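Putative uncharacterized protein (Mycobacterium avium, PDB 2Z6V) is of uncharacterised function but belongs to the sulfotransferase family, and so probably transfers a sulfuryl group to an acceptor. Local coordinates at residues Asp32-Ala37 / Arg86-His91; Arg321-Ile326 / Leu403-Ile408; Val346-Tyr351 / Arg365-Leu370. All coordinates share one frame; numbering follows the deposited sequence.

Contact 1: residues Asp32-Ala37 / Arg86-His91; sequences DVFKLA and RRLQVH
The packing of the N-terminal helix 30-41 on the long helix 70-96 turns on Leu-88, which meets Phe-34 and Ala-37 one turn apart. It illustrates how one branched side chain can serve two neighbours: each methyl takes one partner. CD1 of Leu-88 lies 3.8 Å from Ala-37 CB and also touches that residue's carbonyl carbon, so this branch rests on methyl and main chain together. The other branch, CD2, reaches the far end of the Phe-34 ring, 3.9 Å from CE1 and 4.0 Å from CZ, meeting it obliquely. Leu-88 supplies 77 Å² of the 135 Å² buried here.

Both segments lie within continuous helices, and the nearest pair of backbones is Ala-37 with Leu-88, their CA atoms 7.9 Å apart. The small Ala-37 lets the leucine come up to the helix backbone itself. Phe-34 works differently: its CB does not point at helix 70-96, but with CG swung opposite the backbone N (chi1 -177°) the ring extends until its CE1-CZ side meets the leucine. The intervening chain, mostly helix and without strand, includes helix 50-64, and Trp-51 of that helix meets the Phe-34 ring with planes about 25° apart, while Leu-84 of helix 70-96 touches the same ring. No hydrogen bond crosses between the segments. Beside Leu-88, the buried Arg-87 directs its charge elsewhere, forming salt bridges with Asp-47 and Asp-198 and a cation-pi contact with Tyr-229.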
loop_
_atom_site.group_PDB
_atom_site.type_symbol
_atom_site.label_atom_id
_atom_site.label_comp_id
_atom_site.label_asym_id
_atom_site.label_seq_id
_atom_site.Cartn_x
_atom_site.Cartn_y
_atom_site.Cartn_z
ATOM N N ASP A 32 25.870 4.550 0.581
ATOM C CA ASP A 32 26.196 4.728 -0.831
ATOM C C ASP A 32 24.915 5.070 -1.570
ATOM O O ASP A 32 24.902 5.925 -2.459
ATOM C CB ASP A 32 26.794 3.451 -1.430
ATOM C CG ASP A 32 28.171 3.125 -0.872
ATOM O OD1 ASP A 32 29.007 4.053 -0.741
ATOM O OD2 ASP A 32 28.418 1.935 -0.582
ATOM N N VAL A 33 23.838 4.385 -1.199
ATOM C CA VAL A 33 22.533 4.619 -1.794
ATOM C C VAL A 33 22.158 6.069 -1.486
ATOM O O VAL A 33 21.647 6.794 -2.341
ATOM C CB VAL A 33 21.477 3.661 -1.187
ATOM C CG1 VAL A 33 20.078 4.033 -1.660
ATOM C CG2 VAL A 33 21.796 2.235 -1.583
ATOM N N PHE A 34 22.436 6.493 -0.258
ATOM C CA PHE A 34 22.132 7.851 0.142
ATOM C C PHE A 34 22.880 8.844 -0.738
ATOM O O PHE A 34 22.291 9.817 -1.217
ATOM C CB PHE A 34 22.510 8.086 1.602
ATOM C CG PHE A 34 22.160 9.458 2.099
ATOM C CD1 PHE A 34 20.957 9.691 2.747
ATOM C CD2 PHE A 34 23.029 10.527 1.904
ATOM C CE1 PHE A 34 20.619 10.975 3.195
ATOM C CE2 PHE A 34 22.705 11.815 2.347
ATOM C CZ PHE A 34 21.499 12.040 2.993
ATOM N N LYS A 35 24.174 8.605 -0.953
ATOM C CA LYS A 35 24.976 9.514 -1.775
ATOM C C LYS A 35 24.402 9.675 -3.174
ATOM O O LYS A 35 24.339 10.784 -3.705
ATOM C CB LYS A 35 26.424 9.027 -1.879
ATOM C CG LYS A 35 27.191 9.058 -0.574
ATOM C CD LYS A 35 28.659 8.742 -0.814
ATOM C CE LYS A 35 29.413 8.502 0.491
ATOM N NZ LYS A 35 28.927 7.272 1.192
ATOM N N LEU A 36 23.985 8.560 -3.766
ATOM C CA LEU A 36 23.422 8.573 -5.106
ATOM C C LEU A 36 22.129 9.391 -5.127
ATOM O O LEU A 36 21.918 10.212 -6.026
ATOM C CB LEU A 36 23.166 7.137 -5.572
ATOM C CG LEU A 36 22.675 6.931 -7.009
ATOM C CD1 LEU A 36 23.623 7.614 -7.990
ATOM C CD2 LEU A 36 22.560 5.431 -7.297
ATOM N N ALA A 37 21.273 9.172 -4.131
ATOM C CA ALA A 37 20.013 9.905 -4.027
ATOM C C ALA A 37 20.279 11.404 -3.855
ATOM O O ALA A 37 19.549 12.240 -4.385
ATOM C CB ALA A 37 19.196 9.377 -2.847
ATOM N N ARG A 86 12.931 10.737 -2.682
ATOM C CA ARG A 86 11.665 11.390 -2.357
ATOM C C ARG A 86 11.727 11.899 -0.928
ATOM O O ARG A 86 11.293 13.014 -0.623
ATOM C CB ARG A 86 10.508 10.406 -2.494
ATOM C CG ARG A 86 10.093 10.174 -3.916
ATOM C CD ARG A 86 9.560 8.781 -4.109
ATOM N NE ARG A 86 9.717 8.420 -5.505
ATOM C CZ ARG A 86 9.820 7.179 -5.949
ATOM N NH1 ARG A 86 9.779 6.158 -5.098
ATOM N NH2 ARG A 86 9.984 6.964 -7.247
ATOM N N ARG A 87 12.270 11.055 -0.056
ATOM C CA ARG A 87 12.426 11.379 1.353
ATOM C C ARG A 87 13.241 12.668 1.449
ATOM O O ARG A 87 12.907 13.558 2.215
ATOM C CB ARG A 87 13.143 10.221 2.054
ATOM C CG ARG A 87 13.393 10.401 3.538
ATOM C CD ARG A 87 12.118 10.414 4.324
ATOM N NE ARG A 87 12.394 10.400 5.757
ATOM C CZ ARG A 87 12.638 9.304 6.469
ATOM N NH1 ARG A 87 12.641 8.107 5.887
ATOM N NH2 ARG A 87 12.866 9.404 7.773
ATOM N N LEU A 88 14.299 12.762 0.649
ATOM C CA LEU A 88 15.154 13.947 0.633
ATOM C C LEU A 88 14.404 15.166 0.119
ATOM O O LEU A 88 14.550 16.267 0.652
ATOM C CB LEU A 88 16.384 13.709 -0.248
ATOM C CG LEU A 88 17.418 12.732 0.313
ATOM C CD1 LEU A 88 18.503 12.465 -0.712
ATOM C CD2 LEU A 88 18.001 13.313 1.587
ATOM N N GLN A 89 13.603 14.962 -0.923
ATOM C CA GLN A 89 12.830 16.046 -1.516
ATOM C C GLN A 89 11.772 16.601 -0.564
ATOM O O GLN A 89 11.570 17.813 -0.491
ATOM C CB GLN A 89 12.171 15.570 -2.817
ATOM C CG GLN A 89 13.163 15.245 -3.916
ATOM C CD GLN A 89 12.498 14.990 -5.257
ATOM O OE1 GLN A 89 11.760 15.828 -5.768
ATOM N NE2 GLN A 89 12.767 13.827 -5.838
ATOM N N VAL A 90 11.105 15.717 0.173
ATOM C CA VAL A 90 10.071 16.148 1.106
ATOM C C VAL A 90 10.664 16.903 2.293
ATOM O O VAL A 90 10.042 17.821 2.830
ATOM C CB VAL A 90 9.246 14.944 1.629
ATOM C CG1 VAL A 90 8.263 15.405 2.710
ATOM C CG2 VAL A 90 8.492 14.295 0.474
ATOM N N HIS A 91 11.869 16.518 2.699
ATOM C CA HIS A 91 12.517 17.173 3.821
ATOM C C HIS A 91 12.955 18.583 3.462
ATOM O O HIS A 91 12.817 19.507 4.265
ATOM C CB HIS A 91 13.721 16.370 4.303
ATOM C CG HIS A 91 14.475 17.042 5.405
ATOM N ND1 HIS A 91 15.604 17.802 5.180
ATOM C CD2 HIS A 91 14.201 17.154 6.726
ATOM C CE1 HIS A 91 15.989 18.356 6.315
ATOM N NE2 HIS A 91 15.155 17.981 7.267
#

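Contact 2: residues Arg321-Ile326 / Leu403-Ile408; sequences RARERI and LDTFDI
Helix 392-405 ends at Thr-405, and Phe-406, the first residue with non-helical backbone angles (phi/psi -118°/131°), comes up against Arg-323, near the C-terminal end of helix 301-326, with the end of its ring. The aliphatic and cationic parts of one arginine share the contact. Arg-323 CD lies 3.8 Å from Phe-406 CZ and its NE 3.7 Å from the same atom. The arginine chain, extended from CG to NE, and the phenyl run past each other in opposite directions, the guanidinium turned 74° from the ring.

The contact joins helix 301-326 to the end of helix 392-405 and the residues that follow it, beside strands 267-272 and 331-335 of the parallel sheet, where Phe-406 also meets His-272 and His-333 and makes an edge-to-face contact with Trp-270. Thr-405 OG1 stands over one face of the Arg-323 guanidinium, offset toward its rim, 4.2 Å from NH1 and not hydrogen-bonded to it; the same OG1 lies 3.3 Å above the plane of the Phe-406 ring, over its centre. The charge of Arg-323 is met by Asp-328, whose OD1 forms a salt bridge with NE and probably helps to fix the rotation of the head. Arg-321 also bridges to Glu-401 of helix 392-405.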
loop_
_atom_site.group_PDB
_atom_site.type_symbol
_atom_site.label_atom_id
_atom_site.label_comp_id
_atom_site.label_asym_id
_atom_site.label_seq_id
_atom_site.Cartn_x
_atom_site.Cartn_y
_atom_site.Cartn_z
ATOM N N ARG A 321 -6.706 -7.600 18.191
ATOM C CA ARG A 321 -6.335 -7.183 19.535
ATOM C C ARG A 321 -6.676 -5.714 19.761
ATOM O O ARG A 321 -7.176 -5.347 20.826
ATOM C CB ARG A 321 -4.833 -7.390 19.779
ATOM C CG ARG A 321 -4.384 -8.844 19.788
ATOM C CD ARG A 321 -5.181 -9.689 20.790
ATOM N NE ARG A 321 -5.992 -10.688 20.100
ATOM C CZ ARG A 321 -7.309 -10.819 20.240
ATOM N NH1 ARG A 321 -7.984 -10.019 21.051
ATOM N NH2 ARG A 321 -7.958 -11.751 19.553
ATOM N N ALA A 322 -6.402 -4.875 18.764
ATOM C CA ALA A 322 -6.674 -3.445 18.874
ATOM C C ALA A 322 -8.166 -3.181 19.015
ATOM O O ALA A 322 -8.581 -2.277 19.740
ATOM C CB ALA A 322 -6.129 -2.716 17.658
ATOM N N ARG A 323 -8.962 -3.979 18.312
ATOM C CA ARG A 323 -10.415 -3.861 18.340
ATOM C C ARG A 323 -10.952 -4.264 19.714
ATOM O O ARG A 323 -11.884 -3.651 20.241
ATOM C CB ARG A 323 -11.023 -4.755 17.250
ATOM C CG ARG A 323 -12.528 -4.944 17.330
ATOM C CD ARG A 323 -13.030 -5.741 16.141
ATOM N NE ARG A 323 -14.471 -5.975 16.199
ATOM C CZ ARG A 323 -15.049 -6.836 17.027
ATOM N NH1 ARG A 323 -14.305 -7.546 17.864
ATOM N NH2 ARG A 323 -16.370 -6.979 17.026
ATOM N N GLU A 324 -10.355 -5.298 20.291
ATOM C CA GLU A 324 -10.780 -5.764 21.598
ATOM C C GLU A 324 -10.542 -4.666 22.632
ATOM O O GLU A 324 -11.326 -4.487 23.565
ATOM C CB GLU A 324 -10.008 -7.033 21.984
ATOM C CG GLU A 324 -10.302 -7.529 23.390
ATOM C CD GLU A 324 -9.705 -8.894 23.680
ATOM O OE1 GLU A 324 -8.486 -9.079 23.473
ATOM O OE2 GLU A 324 -10.458 -9.785 24.128
ATOM N N ARG A 325 -9.470 -3.909 22.433
ATOM C CA ARG A 325 -9.104 -2.852 23.356
ATOM C C ARG A 325 -9.870 -1.548 23.200
ATOM O O ARG A 325 -10.294 -0.970 24.202
ATOM C CB ARG A 325 -7.600 -2.578 23.255
ATOM C CG ARG A 325 -7.140 -1.359 24.030
ATOM C CD ARG A 325 -5.626 -1.299 24.090
ATOM N NE ARG A 325 -5.019 -1.214 22.763
ATOM C CZ ARG A 325 -4.981 -0.108 22.026
ATOM N NH1 ARG A 325 -5.514 1.020 22.489
ATOM N NH2 ARG A 325 -4.419 -0.131 20.824
ATOM N N ILE A 326 -10.059 -1.094 21.960
ATOM C CA ILE A 326 -10.742 0.177 21.716
ATOM C C ILE A 326 -12.224 0.100 21.331
ATOM O O ILE A 326 -12.912 1.126 21.309
ATOM C CB ILE A 326 -9.981 1.011 20.648
ATOM C CG1 ILE A 326 -10.140 0.374 19.260
ATOM C CG2 ILE A 326 -8.494 1.115 21.033
ATOM C CD1 ILE A 326 -9.377 1.088 18.174
ATOM N N LEU A 403 -12.767 -15.553 11.555
ATOM C CA LEU A 403 -13.994 -16.004 10.907
ATOM C C LEU A 403 -15.123 -16.104 11.913
ATOM O O LEU A 403 -16.298 -16.009 11.557
ATOM C CB LEU A 403 -13.784 -17.362 10.227
ATOM C CG LEU A 403 -12.934 -17.341 8.954
ATOM C CD1 LEU A 403 -12.630 -18.756 8.508
ATOM C CD2 LEU A 403 -13.673 -16.578 7.866
ATOM N N ASP A 404 -14.761 -16.281 13.178
ATOM C CA ASP A 404 -15.758 -16.401 14.222
ATOM C C ASP A 404 -16.340 -15.059 14.645
ATOM O O ASP A 404 -17.519 -14.967 14.995
ATOM C CB ASP A 404 -15.164 -17.100 15.439
ATOM C CG ASP A 404 -16.185 -17.319 16.521
ATOM O OD1 ASP A 404 -17.170 -18.044 16.258
ATOM O OD2 ASP A 404 -16.011 -16.761 17.626
ATOM N N THR A 405 -15.525 -14.012 14.616
ATOM C CA THR A 405 -16.015 -12.706 15.015
ATOM C C THR A 405 -16.649 -11.915 13.869
ATOM O O THR A 405 -17.503 -11.061 14.103
ATOM C CB THR A 405 -14.889 -11.871 15.688
ATOM O OG1 THR A 405 -14.777 -10.595 15.047
ATOM C CG2 THR A 405 -13.571 -12.594 15.620
ATOM N N PHE A 406 -16.250 -12.209 12.637
ATOM C CA PHE A 406 -16.786 -11.509 11.471
ATOM C C PHE A 406 -17.527 -12.458 10.534
ATOM O O PHE A 406 -17.019 -13.516 10.176
ATOM C CB PHE A 406 -15.655 -10.809 10.716
ATOM C CG PHE A 406 -14.983 -9.728 11.508
ATOM C CD1 PHE A 406 -15.683 -8.588 11.881
ATOM C CD2 PHE A 406 -13.649 -9.850 11.884
ATOM C CE1 PHE A 406 -15.067 -7.581 12.620
ATOM C CE2 PHE A 406 -13.019 -8.846 12.626
ATOM C CZ PHE A 406 -13.730 -7.708 12.994
ATOM N N ASP A 407 -18.729 -12.062 10.135
ATOM C CA ASP A 407 -19.568 -12.872 9.264
ATOM C C ASP A 407 -19.155 -12.751 7.802
ATOM O O ASP A 407 -19.760 -11.994 7.034
ATOM C CB ASP A 407 -21.029 -12.454 9.449
ATOM C CG ASP A 407 -21.982 -13.247 8.579
ATOM O OD1 ASP A 407 -21.927 -14.498 8.620
ATOM O OD2 ASP A 407 -22.790 -12.612 7.860
ATOM N N ILE A 408 -18.133 -13.511 7.417
ATOM C CA ILE A 408 -17.620 -13.471 6.053
ATOM C C ILE A 408 -18.151 -14.583 5.161
ATOM O O ILE A 408 -18.079 -15.764 5.504
ATOM C CB ILE A 408 -16.081 -13.532 6.041
ATOM C CG1 ILE A 408 -15.513 -12.327 6.797
ATOM C CG2 ILE A 408 -15.573 -13.573 4.600
ATOM C CD1 ILE A 408 -14.006 -12.306 6.876
#

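Contact 3: residues Val346-Tyr351 / Arg365-Leu370; sequences VMRRIY and RMRNWL
Met-366 contributes 68 Å² of the 167 Å² buried between residues 346-351 and 365-370, on helices 343-353 and 360-371, meeting Met-347 through its thioether and terminal methyl. Its CE lies 3.7 Å from the CE of Met-347, while its SD rests 4.1 Å from both CB and CG of that residue. The two chains cross at a slant and differ in shape: Met-366 is stretched out beyond CG, whereas Met-347 bends at both chi2 and chi3 (-64° for the latter), which turns its methyl back to meet the other. The same Met-366 methyl touches Tyr-351, 3.8 Å from OH and 4.0 Å from CE1; the phenol approaches from the opposite direction, and its hydroxyl is hydrogen-bonded to Asp-129.

Arg-348 forms the outer side of the contact. Its NH2 lies 3.5 Å from Arg-367 NH2, which comes in at the edge of the Arg-348 guanidinium; the two side chains cross at about a right angle, their guanidinium planes 57° apart. Two donors cannot bond to each other, but Glu-363 serves both, with a salt bridge to Arg-348 NE and a long, weak ion pair to Arg-367 NH1, and so probably eases the closeness of the two positive charges.

The helices run roughly antiparallel, at 148°, their segment axes 12.9 Å apart at closest, as a pair linked by a short connection. Inward, Met-347 and Met-366 both rest on Leu-125 of helix 120-126, which follows the central strand 109-113, and Val-346 and Ile-350 pack on Phe-332 of the edge strand 331-335.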
loop_
_atom_site.group_PDB
_atom_site.type_symbol
_atom_site.label_atom_id
_atom_site.label_comp_id
_atom_site.label_asym_id
_atom_site.label_seq_id
_atom_site.Cartn_x
_atom_site.Cartn_y
_atom_site.Cartn_z
ATOM N N VAL A 346 -23.137 0.170 0.574
ATOM C CA VAL A 346 -22.025 0.263 1.508
ATOM C C VAL A 346 -21.598 1.718 1.706
ATOM O O VAL A 346 -21.343 2.143 2.828
ATOM C CB VAL A 346 -20.800 -0.538 1.022
ATOM C CG1 VAL A 346 -19.642 -0.334 1.982
ATOM C CG2 VAL A 346 -21.142 -2.021 0.929
ATOM N N MET A 347 -21.538 2.482 0.619
ATOM C CA MET A 347 -21.124 3.875 0.697
ATOM C C MET A 347 -22.024 4.706 1.604
ATOM O O MET A 347 -21.539 5.436 2.471
ATOM C CB MET A 347 -21.074 4.495 -0.704
ATOM C CG MET A 347 -20.135 3.775 -1.685
ATOM S SD MET A 347 -18.438 3.484 -1.057
ATOM C CE MET A 347 -17.832 5.162 -0.869
ATOM N N ARG A 348 -23.334 4.596 1.413
ATOM C CA ARG A 348 -24.272 5.351 2.231
ATOM C C ARG A 348 -24.076 5.020 3.700
ATOM O O ARG A 348 -24.108 5.908 4.552
ATOM C CB ARG A 348 -25.715 5.047 1.819
ATOM C CG ARG A 348 -25.988 5.348 0.365
ATOM C CD ARG A 348 -27.471 5.442 0.029
ATOM N NE ARG A 348 -27.629 5.434 -1.420
ATOM C CZ ARG A 348 -27.689 4.326 -2.149
ATOM N NH1 ARG A 348 -27.625 3.137 -1.554
ATOM N NH2 ARG A 348 -27.759 4.402 -3.474
ATOM N N ARG A 349 -23.868 3.741 3.992
ATOM C CA ARG A 349 -23.665 3.308 5.364
ATOM C C ARG A 349 -22.329 3.789 5.909
ATOM O O ARG A 349 -22.200 4.049 7.106
ATOM C CB ARG A 349 -23.768 1.788 5.458
ATOM C CG ARG A 349 -25.201 1.292 5.381
ATOM C CD ARG A 349 -25.263 -0.107 4.814
ATOM N NE ARG A 349 -24.500 -1.033 5.633
ATOM C CZ ARG A 349 -23.816 -2.057 5.147
ATOM N NH1 ARG A 349 -23.804 -2.278 3.841
ATOM N NH2 ARG A 349 -23.148 -2.855 5.970
ATOM N N ILE A 350 -21.334 3.902 5.036
ATOM C CA ILE A 350 -20.028 4.390 5.457
ATOM C C ILE A 350 -20.208 5.851 5.825
ATOM O O ILE A 350 -19.736 6.297 6.868
ATOM C CB ILE A 350 -18.979 4.284 4.329
ATOM C CG1 ILE A 350 -18.434 2.856 4.266
ATOM C CG2 ILE A 350 -17.846 5.296 4.554
ATOM C CD1 ILE A 350 -17.530 2.601 3.076
ATOM N N TYR A 351 -20.899 6.595 4.967
ATOM C CA TYR A 351 -21.125 8.004 5.233
ATOM C C TYR A 351 -21.949 8.225 6.506
ATOM O O TYR A 351 -21.664 9.148 7.277
ATOM C CB TYR A 351 -21.788 8.679 4.032
ATOM C CG TYR A 351 -20.800 9.187 2.998
ATOM C CD1 TYR A 351 -20.009 8.303 2.259
ATOM C CD2 TYR A 351 -20.650 10.556 2.762
ATOM C CE1 TYR A 351 -19.097 8.766 1.313
ATOM C CE2 TYR A 351 -19.738 11.031 1.817
ATOM C CZ TYR A 351 -18.965 10.130 1.097
ATOM O OH TYR A 351 -18.051 10.595 0.173
ATOM N N ARG A 365 -21.644 10.889 -9.052
ATOM C CA ARG A 365 -20.287 10.594 -9.525
ATOM C C ARG A 365 -19.947 9.149 -9.209
ATOM O O ARG A 365 -19.317 8.458 -10.012
ATOM C CB ARG A 365 -19.261 11.519 -8.862
ATOM C CG ARG A 365 -19.508 12.997 -9.111
ATOM C CD ARG A 365 -18.400 13.857 -8.541
ATOM N NE ARG A 365 -18.671 15.285 -8.704
ATOM C CZ ARG A 365 -19.446 16.009 -7.894
ATOM N NH1 ARG A 365 -20.035 15.440 -6.848
ATOM N NH2 ARG A 365 -19.633 17.307 -8.128
ATOM N N MET A 366 -20.371 8.691 -8.036
ATOM C CA MET A 366 -20.113 7.317 -7.639
ATOM C C MET A 366 -20.834 6.351 -8.573
ATOM O O MET A 366 -20.279 5.325 -8.966
ATOM C CB MET A 366 -20.571 7.077 -6.203
ATOM C CG MET A 366 -19.910 7.978 -5.195
ATOM S SD MET A 366 -20.199 7.383 -3.536
ATOM C CE MET A 366 -18.925 8.246 -2.621
ATOM N N ARG A 367 -22.076 6.686 -8.917
ATOM C CA ARG A 367 -22.882 5.857 -9.810
ATOM C C ARG A 367 -22.306 5.877 -11.216
ATOM O O ARG A 367 -22.276 4.855 -11.903
ATOM C CB ARG A 367 -24.322 6.361 -9.831
ATOM C CG ARG A 367 -25.200 5.718 -8.787
ATOM C CD ARG A 367 -26.438 6.548 -8.541
ATOM N NE ARG A 367 -27.403 5.843 -7.705
ATOM C CZ ARG A 367 -28.389 6.443 -7.044
ATOM N NH1 ARG A 367 -28.525 7.763 -7.117
ATOM N NH2 ARG A 367 -29.244 5.723 -6.322
ATOM N N ASN A 368 -21.848 7.049 -11.637
ATOM C CA ASN A 368 -21.258 7.184 -12.955
ATOM C C ASN A 368 -19.983 6.355 -13.045
ATOM O O ASN A 368 -19.679 5.789 -14.100
ATOM C CB ASN A 368 -20.934 8.645 -13.250
ATOM C CG ASN A 368 -19.983 8.797 -14.418
ATOM O OD1 ASN A 368 -20.261 8.334 -15.523
ATOM N ND2 ASN A 368 -18.843 9.441 -14.175
ATOM N N TRP A 369 -19.239 6.285 -11.943
ATOM C CA TRP A 369 -18.006 5.518 -11.926
ATOM C C TRP A 369 -18.307 4.030 -12.047
ATOM O O TRP A 369 -17.705 3.339 -12.865
ATOM C CB TRP A 369 -17.218 5.774 -10.636
ATOM C CG TRP A 369 -15.818 5.238 -10.702
ATOM C CD1 TRP A 369 -14.720 5.870 -11.217
ATOM C CD2 TRP A 369 -15.392 3.918 -10.351
ATOM N NE1 TRP A 369 -13.640 5.021 -11.219
ATOM C CE2 TRP A 369 -14.022 3.816 -10.693
ATOM C CE3 TRP A 369 -16.034 2.807 -9.785
ATOM C CZ2 TRP A 369 -13.284 2.646 -10.490
ATOM C CZ3 TRP A 369 -15.301 1.641 -9.581
ATOM C CH2 TRP A 369 -13.937 1.571 -9.934
ATOM N N LEU A 370 -19.241 3.538 -11.239
ATOM C CA LEU A 370 -19.613 2.122 -11.258
ATOM C C LEU A 370 -20.152 1.666 -12.612
ATOM O O LEU A 370 -19.917 0.533 -13.041
ATOM C CB LEU A 370 -20.669 1.841 -10.189
ATOM C CG LEU A 370 -20.207 1.820 -8.736
ATOM C CD1 LEU A 370 -21.411 1.911 -7.806
ATOM C CD2 LEU A 370 -19.404 0.548 -8.489
#

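How the contacts relate
All three contacts lie well away from the chain's centre, yet they differ in burial and chemistry. Contact 1 is buried and purely apolar, joining helices of the N-terminal part; contacts 2 and 3 lie on the opposite side of the chain's centre, each with its own centre about 40 Å from that of contact 1. Contact 3 pairs a buried methionine-tyrosine layer with a charged outer margin, whereas partly buried contact 2 sets an arginine against an aromatic ring. These two share a neighbourhood: both border strand 331-335, their nearest atoms are about 10 Å apart, and helix 360-371 of contact 3 is followed in the chain by helix 392-405 of contact 2. No helix serves two contacts.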